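Local coordinates for DegV family protein (Thermus thermophilus, PDB 2DT8) that binds a fatty acid, here palmitate held in a buried tunnel, and belongs to the DegV family of lipid-binding proteins, at residues A[28-33]-A[260-265]; A[162-167]-A[268-273]; A[10-15]-A[117-122]; A[155-160]-A[188-193]. All coordinates share one frame; numbering follows the deposited sequence.

From the N terminus, contact 3 is the first to close, bringing helix 120-135 back to the loop after strand 3-8. It crosses contact 1, which opens inside the span so closed, at strand 24-32, and closes only at helix 262-268. Contact 4, joining strands 154-158 and 185-191, falls wholly within the span of contact 1 and is in turn crossed by contact 2, which carries helix 163-168 to the loop before strand 273-279; contact 1 crosses contact 2 as well. Contact 3 brings together two loops that follow strands of the N-terminal sheet, contact 1 ties that sheet to helix 262-268, and contacts 2 and 4 join parts of the C-terminal portion. Palmitate touches both contact 1 and contact 4.

Contact 1 (A[28-33]-A[260-265]); sequences LYVNLS and LGAVIA. With PLM (palmitic acid), chain C.
Val263, on the first turn of helix 262-268, packs against Val30 of strand 24-32, and this pair shows how a small joint made almost wholly of methyl groups can help build a lipid tunnel. The tight part lies among these methyls. Val30 CG2 lies 3.7 Å from Val263 CG2, the two side chains sliding past each other in opposite directions, and the same Val30 CG2 is 3.8 Å from Ala262 CB. Val263 CG2 also rests 3.9 Å from Leu28 CB. Val263 divides its methyls between two tasks: Val263 CG1, anti to the backbone N (chi1 168°), is swung to the ligand and comes 3.8 Å from palmitate C2, while CG2 is left for the strand. Leu28 CD2 approaches the same C2 at 3.6 Å, and Ile264 CD1 meets palmitate C6 farther along. Strand and helix N-terminus therefore flank the head end of the fatty acid, in keeping with the two-part DegV fold, in which the lipid lies buried between the N-terminal and C-terminal portions. Asp39 contributes by accepting a hydrogen bond from Val263 N. The other side of the strand is looser: Tyr29 and Asn31 are partly exposed, Tyr29 pointing away from the helix and leaning on Ile36 and Arg38, and Asn31 bonding through ND2 to Thr60 and Ser62.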
# COMPACT_ATOMS: atom_id res chain seq x y z
N LEU A 28 10.34 -6.08 -4.38
CA LEU A 28 9.83 -6.07 -5.74
C LEU A 28 10.85 -5.20 -6.48
O LEU A 28 11.74 -4.58 -5.84
CB LEU A 28 8.42 -5.48 -5.84
CG LEU A 28 7.34 -6.56 -5.71
CD1 LEU A 28 7.10 -6.90 -4.24
CD2 LEU A 28 6.05 -6.11 -6.38
N TYR A 29 10.75 -5.14 -7.80
CA TYR A 29 11.72 -4.42 -8.60
C TYR A 29 11.15 -3.44 -9.58
O TYR A 29 10.02 -3.59 -10.05
CB TYR A 29 12.58 -5.42 -9.39
CG TYR A 29 13.08 -6.57 -8.56
CD1 TYR A 29 12.26 -7.67 -8.30
CD2 TYR A 29 14.34 -6.53 -8.00
CE1 TYR A 29 12.70 -8.71 -7.49
CE2 TYR A 29 14.80 -7.57 -7.18
CZ TYR A 29 13.97 -8.65 -6.93
OH TYR A 29 14.42 -9.67 -6.13
N VAL A 30 11.96 -2.44 -9.89
CA VAL A 30 11.63 -1.41 -10.86
C VAL A 30 12.57 -1.61 -12.04
O VAL A 30 13.79 -1.73 -11.87
CB VAL A 30 11.85 -0.00 -10.27
CG1 VAL A 30 11.57 1.04 -11.33
CG2 VAL A 30 10.96 0.21 -9.07
N ASN A 31 11.99 -1.65 -13.24
CA ASN A 31 12.74 -1.80 -14.48
C ASN A 31 12.77 -0.42 -15.12
O ASN A 31 11.73 0.12 -15.51
CB ASN A 31 12.02 -2.80 -15.39
CG ASN A 31 11.77 -4.12 -14.69
OD1 ASN A 31 12.69 -4.72 -14.14
ND2 ASN A 31 10.52 -4.58 -14.72
N LEU A 32 13.97 0.15 -15.19
CA LEU A 32 14.17 1.49 -15.73
C LEU A 32 15.61 1.63 -16.25
O LEU A 32 16.53 1.00 -15.76
CB LEU A 32 13.94 2.52 -14.61
CG LEU A 32 13.96 4.00 -14.97
CD1 LEU A 32 12.67 4.36 -15.69
CD2 LEU A 32 14.11 4.84 -13.71
N SER A 33 15.71 2.50 -17.27
CA SER A 33 17.03 2.71 -17.84
C SER A 33 17.76 1.43 -18.31
O SER A 33 18.98 1.33 -18.33
CB SER A 33 18.04 3.36 -16.89
OG SER A 33 17.50 4.53 -16.30
N LEU A 260 5.74 7.04 -0.85
CA LEU A 260 5.39 5.83 -1.56
C LEU A 260 6.69 5.19 -2.02
O LEU A 260 7.69 5.89 -2.26
CB LEU A 260 4.60 6.17 -2.82
CG LEU A 260 3.16 6.66 -2.68
CD1 LEU A 260 2.66 7.15 -4.03
CD2 LEU A 260 2.30 5.51 -2.17
N GLY A 261 6.69 3.87 -2.15
CA GLY A 261 7.87 3.21 -2.67
C GLY A 261 7.95 3.42 -4.17
O GLY A 261 6.97 3.80 -4.83
N ALA A 262 9.13 3.17 -4.73
CA ALA A 262 9.34 3.33 -6.16
C ALA A 262 8.43 2.41 -6.97
O ALA A 262 7.96 2.78 -8.05
CB ALA A 262 10.79 3.06 -6.50
N VAL A 263 8.17 1.21 -6.46
CA VAL A 263 7.30 0.29 -7.20
C VAL A 263 5.87 0.83 -7.27
O VAL A 263 5.27 0.86 -8.35
CB VAL A 263 7.34 -1.14 -6.61
CG1 VAL A 263 6.22 -1.99 -7.19
CG2 VAL A 263 8.69 -1.78 -6.94
N ILE A 264 5.32 1.28 -6.15
CA ILE A 264 3.97 1.83 -6.20
C ILE A 264 3.94 3.12 -7.03
O ILE A 264 3.04 3.32 -7.84
CB ILE A 264 3.43 2.13 -4.78
CG1 ILE A 264 3.31 0.83 -3.97
CG2 ILE A 264 2.07 2.83 -4.88
CD1 ILE A 264 2.26 -0.14 -4.50
N ALA A 265 4.93 3.99 -6.83
CA ALA A 265 4.98 5.26 -7.55
C ALA A 265 5.10 5.08 -9.06
O ALA A 265 4.68 5.96 -9.82
CB ALA A 265 6.14 6.10 -7.03
C1 PLM C . 4.25 -5.75 -9.83
O1 PLM C . 3.67 -6.93 -9.62
O2 PLM C . 4.98 -5.61 -10.79
C2 PLM C . 3.99 -4.60 -8.89
C3 PLM C . 2.69 -3.90 -9.29
C4 PLM C . 2.42 -2.70 -8.39
C5 PLM C . 1.10 -2.05 -8.79
C6 PLM C . 0.76 -0.91 -7.84
C7 PLM C . -0.54 -0.27 -8.29
C8 PLM C . -1.01 0.73 -7.26
C9 PLM C . -2.45 1.10 -7.58
CA PLM C . -2.77 2.47 -7.01
CB PLM C . -3.19 2.28 -5.56
CC PLM C . -2.10 2.85 -4.66
CD PLM C . -2.72 3.88 -3.74
CE PLM C . -1.61 4.58 -2.96
CF PLM C . -2.20 5.71 -2.11
CG PLM C . -2.83 5.13 -0.85

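Contact 2 (A[162-167]-A[268-273]); sequences LEFLKR and TGPGTY
Phe164, Thr268 and Leu165 bury the most surface where the start of helix 163-168 meets the end of helix 262-268, a worked case of two helix ends joined by a ring, a glycine and a water. Phe164 contributes most. With its CG beside the backbone N (chi1 -73°), the ring is laid over Gly269, whose CA sits 3.9 Å from the ring centroid and over one face, displaced toward the rim: a CH-pi contact. Gly269 is the residue where the chain leaves helix 262-268, with positive phi, and having no CB lets the ring come this close. Farther out, Phe164 CE1 is 3.5 Å from Pro270 CD, the two side chains crossing at about a right angle; Phe58 also meets the Phe164 ring.

Thr268 takes part through its backbone. Its CB turns away from 162-167, its side chain touches the palmitate, and its OG1 donates to Thr272 OG1 (3.0 Å), which itself donates to Gly269 O, 2.8 Å away, so that the two threonines bind up the turn after the helix. Leu165 brings its CG to 4.3 Å from Thr268 CA. Between these two a water accepts from Leu165 N at 2.9 Å and donates to Thr268 O at 2.8 Å. Direct contact between the segments is thus apolar, while the water pairs an N-H from the first turn of one helix with a carbonyl from the last turn of another, satisfying both where neither finds a partner across the contact.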
# COMPACT_ATOMS: atom_id res chain seq x y z
N LEU A 162 -3.39 10.51 -14.85
CA LEU A 162 -3.83 9.12 -14.86
C LEU A 162 -2.95 8.30 -15.81
O LEU A 162 -3.13 7.10 -15.95
CB LEU A 162 -5.29 9.04 -15.34
CG LEU A 162 -6.36 9.69 -14.46
CD1 LEU A 162 -7.70 9.58 -15.16
CD2 LEU A 162 -6.40 9.01 -13.11
N GLU A 163 -1.96 8.95 -16.43
CA GLU A 163 -1.12 8.26 -17.41
C GLU A 163 -0.29 7.08 -16.92
O GLU A 163 -0.12 6.10 -17.66
CB GLU A 163 -0.20 9.27 -18.11
CG GLU A 163 0.50 8.76 -19.37
CD GLU A 163 -0.45 8.40 -20.50
OE1 GLU A 163 -1.59 8.91 -20.54
OE2 GLU A 163 -0.04 7.60 -21.38
N PHE A 164 0.23 7.15 -15.70
CA PHE A 164 1.01 6.01 -15.20
C PHE A 164 0.10 4.83 -14.88
O PHE A 164 0.48 3.67 -15.09
CB PHE A 164 1.84 6.41 -13.98
CG PHE A 164 3.02 7.29 -14.31
CD1 PHE A 164 2.84 8.60 -14.74
CD2 PHE A 164 4.31 6.80 -14.20
CE1 PHE A 164 3.93 9.40 -15.05
CE2 PHE A 164 5.41 7.60 -14.50
CZ PHE A 164 5.22 8.91 -14.93
N LEU A 165 -1.09 5.12 -14.38
CA LEU A 165 -2.05 4.07 -14.07
C LEU A 165 -2.48 3.40 -15.38
O LEU A 165 -2.59 2.18 -15.47
CB LEU A 165 -3.24 4.65 -13.31
CG LEU A 165 -2.99 4.91 -11.82
CD1 LEU A 165 -4.11 5.74 -11.24
CD2 LEU A 165 -2.87 3.59 -11.09
N LYS A 166 -2.74 4.28 -16.36
CA LYS A 166 -3.11 3.75 -17.65
C LYS A 166 -2.09 2.88 -18.38
O LYS A 166 -2.39 1.79 -18.86
CB LYS A 166 -3.44 4.96 -18.52
CG LYS A 166 -3.70 4.59 -19.98
CD LYS A 166 -3.95 5.83 -20.82
CE LYS A 166 -4.09 5.47 -22.29
NZ LYS A 166 -4.61 6.63 -23.08
N ARG A 167 -0.89 3.37 -18.42
CA ARG A 167 0.18 2.63 -19.07
C ARG A 167 0.65 1.38 -18.34
O ARG A 167 1.08 0.40 -18.95
CB ARG A 167 1.45 3.50 -19.33
CG ARG A 167 1.20 4.57 -20.37
CD ARG A 167 2.49 4.96 -21.04
NE ARG A 167 2.39 6.29 -21.63
CZ ARG A 167 3.45 7.00 -22.00
NH1 ARG A 167 4.65 6.44 -22.04
NH2 ARG A 167 3.30 8.27 -22.33
N THR A 268 1.36 4.90 -9.85
CA THR A 268 0.51 6.06 -9.55
C THR A 268 1.01 7.32 -10.26
O THR A 268 0.21 8.15 -10.72
CB THR A 268 0.43 6.34 -8.04
OG1 THR A 268 1.74 6.63 -7.54
CG2 THR A 268 -0.12 5.12 -7.29
N GLY A 269 2.33 7.47 -10.34
CA GLY A 269 2.90 8.63 -11.00
C GLY A 269 3.22 9.77 -10.06
O GLY A 269 3.07 9.64 -8.84
N PRO A 270 3.68 10.90 -10.59
CA PRO A 270 4.03 12.07 -9.77
C PRO A 270 2.83 12.74 -9.12
O PRO A 270 1.69 12.56 -9.54
CB PRO A 270 4.75 12.99 -10.76
CG PRO A 270 4.09 12.67 -12.06
CD PRO A 270 3.95 11.16 -12.02
N GLY A 271 3.11 13.51 -8.07
CA GLY A 271 2.06 14.23 -7.37
C GLY A 271 0.98 13.37 -6.75
O GLY A 271 -0.18 13.78 -6.68
N THR A 272 1.34 12.17 -6.31
CA THR A 272 0.36 11.30 -5.68
C THR A 272 0.31 11.61 -4.19
O THR A 272 1.34 11.86 -3.56
CB THR A 272 0.73 9.80 -5.87
OG1 THR A 272 0.81 9.51 -7.27
CG2 THR A 272 -0.32 8.88 -5.24
N TYR A 273 -0.89 11.62 -3.62
CA TYR A 273 -1.03 11.84 -2.18
C TYR A 273 -2.37 11.28 -1.74
O TYR A 273 -3.29 11.16 -2.53
CB TYR A 273 -0.94 13.33 -1.81
CG TYR A 273 -2.04 14.20 -2.37
CD1 TYR A 273 -1.96 14.73 -3.66
CD2 TYR A 273 -3.18 14.49 -1.61
CE1 TYR A 273 -2.97 15.53 -4.17
CE2 TYR A 273 -4.19 15.29 -2.11
CZ TYR A 273 -4.08 15.80 -3.38
OH TYR A 273 -5.08 16.60 -3.88
O HOH W 1 -1.14 7.76 -13.09

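Contact 3 (A[10-15]-A[117-122]); sequences TSDLPQ and AASLGV
Asp12 and Ser119 supply the direct side-chain hydrogen bond of this contact, and around it three kinds of interaction can be told apart. The first is polar. Ser119 OG, anti to its own backbone N (chi1 -172°), donates to Asp12 OD2 at 2.7 Å, reaching that oxygen on its anti side and 19° out of the carboxylate plane. Ser119 stands at the N-cap of helix 120-135, yet its hydroxyl makes no capping bond and is spent on the aspartate. The carboxylate has further duties, since OD2 also accepts from Gly261 N, at the start of helix 262-268, and OD1 from Trp40 NE1. Were Asp12 replaced by an alanine, the Ser119 hydroxyl, the indole N-H and the Gly261 amide would probably be left without the carboxylate they share, loosening two helix starts at once.

Weaker CH...O contacts form the second kind: Ser11 CA lies 3.4 Å from Ser119 O, and Leu120 CA 3.6 Å from Ser11 O. The third is nonpolar packing. Leu120 CD2 settles over the backbone oxygens, 3.4 Å from Asp12 O and 3.5 Å from Ser11 O, and also meets Leu13 CD2 at 3.9 Å. On the other flank Ser11 CB touches Val122 CG1, also at 3.9 Å, while Ser11 OG turns to Asp8 O.

Both segments follow strands of one sheet, 3-8 and 110-114, and Ala118 beside them touches the palmitate. The loop before helix 15-18 is wedged against the start of helix 120-135, with helix 262-268 packing on Thr10 and Asp12 and strand 225-231 covering Ser119 and Leu120.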
# COMPACT_ATOMS: atom_id res chain seq x y z
N THR A 10 6.25 -3.39 -1.28
CA THR A 10 5.21 -2.42 -1.56
C THR A 10 4.37 -2.06 -0.34
O THR A 10 3.48 -1.23 -0.44
CB THR A 10 4.27 -2.84 -2.75
OG1 THR A 10 3.43 -3.92 -2.35
CG2 THR A 10 5.10 -3.24 -3.96
N SER A 11 4.63 -2.70 0.80
CA SER A 11 3.88 -2.35 2.01
C SER A 11 4.38 -0.97 2.50
O SER A 11 3.78 -0.36 3.38
CB SER A 11 4.07 -3.42 3.09
OG SER A 11 5.43 -3.70 3.34
N ASP A 12 5.49 -0.50 1.93
CA ASP A 12 6.03 0.83 2.21
C ASP A 12 6.16 1.21 3.69
O ASP A 12 5.88 2.34 4.09
CB ASP A 12 5.19 1.89 1.49
CG ASP A 12 5.31 1.82 -0.04
OD1 ASP A 12 6.25 1.15 -0.53
OD2 ASP A 12 4.47 2.44 -0.74
N LEU A 13 6.63 0.26 4.50
CA LEU A 13 6.81 0.51 5.93
C LEU A 13 8.15 1.17 6.21
O LEU A 13 9.16 0.78 5.62
CB LEU A 13 6.77 -0.80 6.70
CG LEU A 13 5.39 -1.43 6.88
CD1 LEU A 13 5.53 -2.87 7.33
CD2 LEU A 13 4.61 -0.61 7.90
N PRO A 14 8.19 2.16 7.11
CA PRO A 14 9.46 2.82 7.43
C PRO A 14 10.37 1.75 8.03
O PRO A 14 9.92 0.75 8.58
CB PRO A 14 9.06 3.84 8.50
CG PRO A 14 7.62 4.09 8.24
CD PRO A 14 7.07 2.76 7.85
N GLN A 15 11.68 2.01 7.85
CA GLN A 15 12.63 1.07 8.41
C GLN A 15 12.62 0.97 9.94
O GLN A 15 12.96 -0.05 10.52
CB GLN A 15 14.07 1.56 8.04
CG GLN A 15 15.27 0.69 8.49
CD GLN A 15 15.56 0.72 10.00
OE1 GLN A 15 15.42 1.76 10.67
NE2 GLN A 15 15.98 -0.43 10.52
N ALA A 117 -5.04 -4.45 -0.71
CA ALA A 117 -4.58 -3.08 -0.50
C ALA A 117 -3.22 -2.87 -1.15
O ALA A 117 -2.66 -3.78 -1.78
CB ALA A 117 -4.50 -2.78 0.99
N ALA A 118 -2.68 -1.67 -0.99
CA ALA A 118 -1.38 -1.33 -1.55
C ALA A 118 -0.68 -0.31 -0.65
O ALA A 118 -1.34 0.37 0.14
CB ALA A 118 -1.57 -0.75 -2.97
N SER A 119 0.64 -0.18 -0.78
CA SER A 119 1.44 0.75 0.02
C SER A 119 1.12 0.56 1.52
O SER A 119 0.95 -0.58 1.97
CB SER A 119 1.17 2.20 -0.43
OG SER A 119 2.06 3.10 0.20
N LEU A 120 1.03 1.64 2.29
CA LEU A 120 0.74 1.51 3.72
C LEU A 120 -0.62 0.89 4.03
O LEU A 120 -0.92 0.62 5.20
CB LEU A 120 0.88 2.86 4.43
CG LEU A 120 2.32 3.18 4.82
CD1 LEU A 120 2.37 4.53 5.52
CD2 LEU A 120 2.87 2.09 5.73
N GLY A 121 -1.44 0.66 3.01
CA GLY A 121 -2.70 -0.03 3.22
C GLY A 121 -2.35 -1.46 3.61
O GLY A 121 -3.05 -2.10 4.40
N VAL A 122 -1.26 -1.96 3.04
CA VAL A 122 -0.79 -3.30 3.38
C VAL A 122 0.01 -3.17 4.68
O VAL A 122 -0.15 -3.94 5.63
CB VAL A 122 0.14 -3.88 2.29
CG1 VAL A 122 0.61 -5.27 2.69
CG2 VAL A 122 -0.57 -3.91 0.94

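Contact 4 (A[155-160]-A[188-193]); sequences VRFSVA and LTLKEG. With PLM (palmitic acid), chain C.
Phe157 and Leu188 form a single antiparallel hydrogen-bonded pair, Leu188 N to Phe157 O at 2.7 Å and Phe157 N to Leu188 O at 3.0 Å, between strands that diverge quickly, their directions 141° apart. Beyond that bridge the side chains take over. Thr189 OG1 donates to Val155 O at 2.8 Å, standing in for a backbone bond, and Arg156 NH1 grips the same oxygen at 2.9 Å from the opposite face of the carbonyl plane. The arginine bends at chi2 to get there. Its NH2 and Lys191 NZ both donate to one water, which lies between the two positive groups and may ease their mutual repulsion.

On the side facing the lipid, the Phe157 ring is held in a sandwich. Leu188 CB lies over one face, 3.8 Å from the ring centroid in a CH-pi contact, while CD of palmitate sits 3.8 Å above the plane of the opposite face. The phenyl is placed there by a first torsion of 68°, with CG between the backbone N and the carbonyl carbon. Leu190 CD1 adds a contact at 3.9 Å to Phe157 CE1 and also touches the lipid. A serine in place of Phe157 would probably open a gap between Leu188 and the acyl chain, leaving the tail free to shift. Leu190 N is buried here without a partner.

Strand 154-158 is the edge of the four-stranded sheet, and the hairpin 185-191/194-201 extends it through this one bridge, placing Phe157 and Leu190 along one side of the tail end of the palmitate in its tunnel.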
# COMPACT_ATOMS: atom_id res chain seq x y z
N VAL A 155 -9.72 4.40 2.12
CA VAL A 155 -8.61 4.87 1.30
C VAL A 155 -9.08 5.85 0.24
O VAL A 155 -10.08 5.64 -0.44
CB VAL A 155 -7.81 3.71 0.62
CG1 VAL A 155 -8.73 2.77 -0.15
CG2 VAL A 155 -6.75 4.32 -0.33
N ARG A 156 -8.35 6.96 0.14
CA ARG A 156 -8.60 7.96 -0.89
C ARG A 156 -7.24 8.49 -1.31
O ARG A 156 -6.35 8.67 -0.49
CB ARG A 156 -9.43 9.14 -0.37
CG ARG A 156 -10.91 8.86 -0.21
CD ARG A 156 -11.59 8.57 -1.54
NE ARG A 156 -13.04 8.44 -1.38
CZ ARG A 156 -13.65 7.37 -0.88
NH1 ARG A 156 -12.95 6.31 -0.49
NH2 ARG A 156 -14.98 7.35 -0.78
N PHE A 157 -7.09 8.74 -2.60
CA PHE A 157 -5.85 9.34 -3.08
C PHE A 157 -6.10 10.09 -4.38
O PHE A 157 -7.12 9.89 -5.04
CB PHE A 157 -4.73 8.30 -3.28
CG PHE A 157 -4.96 7.31 -4.40
CD1 PHE A 157 -5.81 6.21 -4.22
CD2 PHE A 157 -4.29 7.44 -5.61
CE1 PHE A 157 -5.96 5.25 -5.24
CE2 PHE A 157 -4.44 6.50 -6.63
CZ PHE A 157 -5.28 5.40 -6.45
N SER A 158 -5.18 10.99 -4.70
CA SER A 158 -5.25 11.74 -5.94
C SER A 158 -3.88 11.59 -6.61
O SER A 158 -2.91 11.18 -5.97
CB SER A 158 -5.55 13.22 -5.67
OG SER A 158 -5.81 13.92 -6.87
N VAL A 159 -3.83 11.91 -7.90
CA VAL A 159 -2.61 11.80 -8.70
C VAL A 159 -2.54 12.99 -9.66
O VAL A 159 -3.57 13.57 -10.00
CB VAL A 159 -2.60 10.50 -9.54
CG1 VAL A 159 -2.51 9.29 -8.63
CG2 VAL A 159 -3.87 10.40 -10.39
N ALA A 160 -1.34 13.34 -10.10
CA ALA A 160 -1.19 14.47 -11.02
C ALA A 160 -1.74 14.11 -12.40
O ALA A 160 -2.27 14.96 -13.10
CB ALA A 160 0.29 14.85 -11.14
N LEU A 188 -9.47 9.05 -6.13
CA LEU A 188 -9.57 7.62 -6.35
C LEU A 188 -9.60 6.81 -5.06
O LEU A 188 -9.26 7.30 -3.99
CB LEU A 188 -8.38 7.16 -7.19
CG LEU A 188 -8.16 7.92 -8.51
CD1 LEU A 188 -6.97 7.32 -9.25
CD2 LEU A 188 -9.41 7.84 -9.36
N THR A 189 -9.99 5.54 -5.18
CA THR A 189 -10.04 4.63 -4.04
C THR A 189 -9.77 3.23 -4.57
O THR A 189 -9.35 3.06 -5.72
CB THR A 189 -11.44 4.71 -3.33
OG1 THR A 189 -11.43 3.92 -2.13
CG2 THR A 189 -12.55 4.19 -4.25
N LEU A 190 -9.95 2.23 -3.71
CA LEU A 190 -9.82 0.84 -4.12
C LEU A 190 -11.02 0.10 -3.55
O LEU A 190 -11.45 0.38 -2.44
CB LEU A 190 -8.54 0.19 -3.58
CG LEU A 190 -7.23 0.49 -4.31
CD1 LEU A 190 -6.61 1.75 -3.75
CD2 LEU A 190 -6.27 -0.68 -4.16
N LYS A 191 -11.58 -0.81 -4.33
CA LYS A 191 -12.70 -1.63 -3.88
C LYS A 191 -12.36 -3.04 -4.34
O LYS A 191 -12.00 -3.25 -5.49
CB LYS A 191 -14.03 -1.17 -4.49
CG LYS A 191 -14.46 0.22 -4.02
CD LYS A 191 -14.71 0.25 -2.52
CE LYS A 191 -14.96 1.68 -2.04
NZ LYS A 191 -15.28 1.73 -0.58
N GLU A 192 -12.47 -3.92 -3.48
CA GLU A 192 -12.13 -5.30 -3.78
C GLU A 192 -10.73 -5.51 -4.35
O GLU A 192 -10.48 -6.42 -5.12
CB GLU A 192 -13.22 -5.92 -4.66
CG GLU A 192 -14.52 -6.12 -3.91
CD GLU A 192 -14.35 -7.07 -2.73
OE1 GLU A 192 -13.81 -8.18 -2.93
OE2 GLU A 192 -14.75 -6.70 -1.61
N GLY A 193 -9.85 -4.58 -3.92
CA GLY A 193 -8.48 -4.71 -4.37
C GLY A 193 -8.13 -4.13 -5.75
O GLY A 193 -7.03 -4.31 -6.28
C1 PLM C . 4.25 -5.75 -9.83
O1 PLM C . 3.67 -6.93 -9.62
O2 PLM C . 4.98 -5.61 -10.79
C2 PLM C . 3.99 -4.60 -8.89
C3 PLM C . 2.69 -3.90 -9.29
C4 PLM C . 2.42 -2.70 -8.39
C5 PLM C . 1.10 -2.05 -8.79
C6 PLM C . 0.76 -0.91 -7.84
C7 PLM C . -0.54 -0.27 -8.29
C8 PLM C . -1.01 0.73 -7.26
C9 PLM C . -2.45 1.10 -7.58
CA PLM C . -2.77 2.47 -7.01
CB PLM C . -3.19 2.28 -5.56
CC PLM C . -2.10 2.85 -4.66
CD PLM C . -2.72 3.88 -3.74
CE PLM C . -1.61 4.58 -2.96
CF PLM C . -2.20 5.71 -2.11
CG PLM C . -2.83 5.13 -0.85
O HOH W 2 -15.88 4.62 -0.13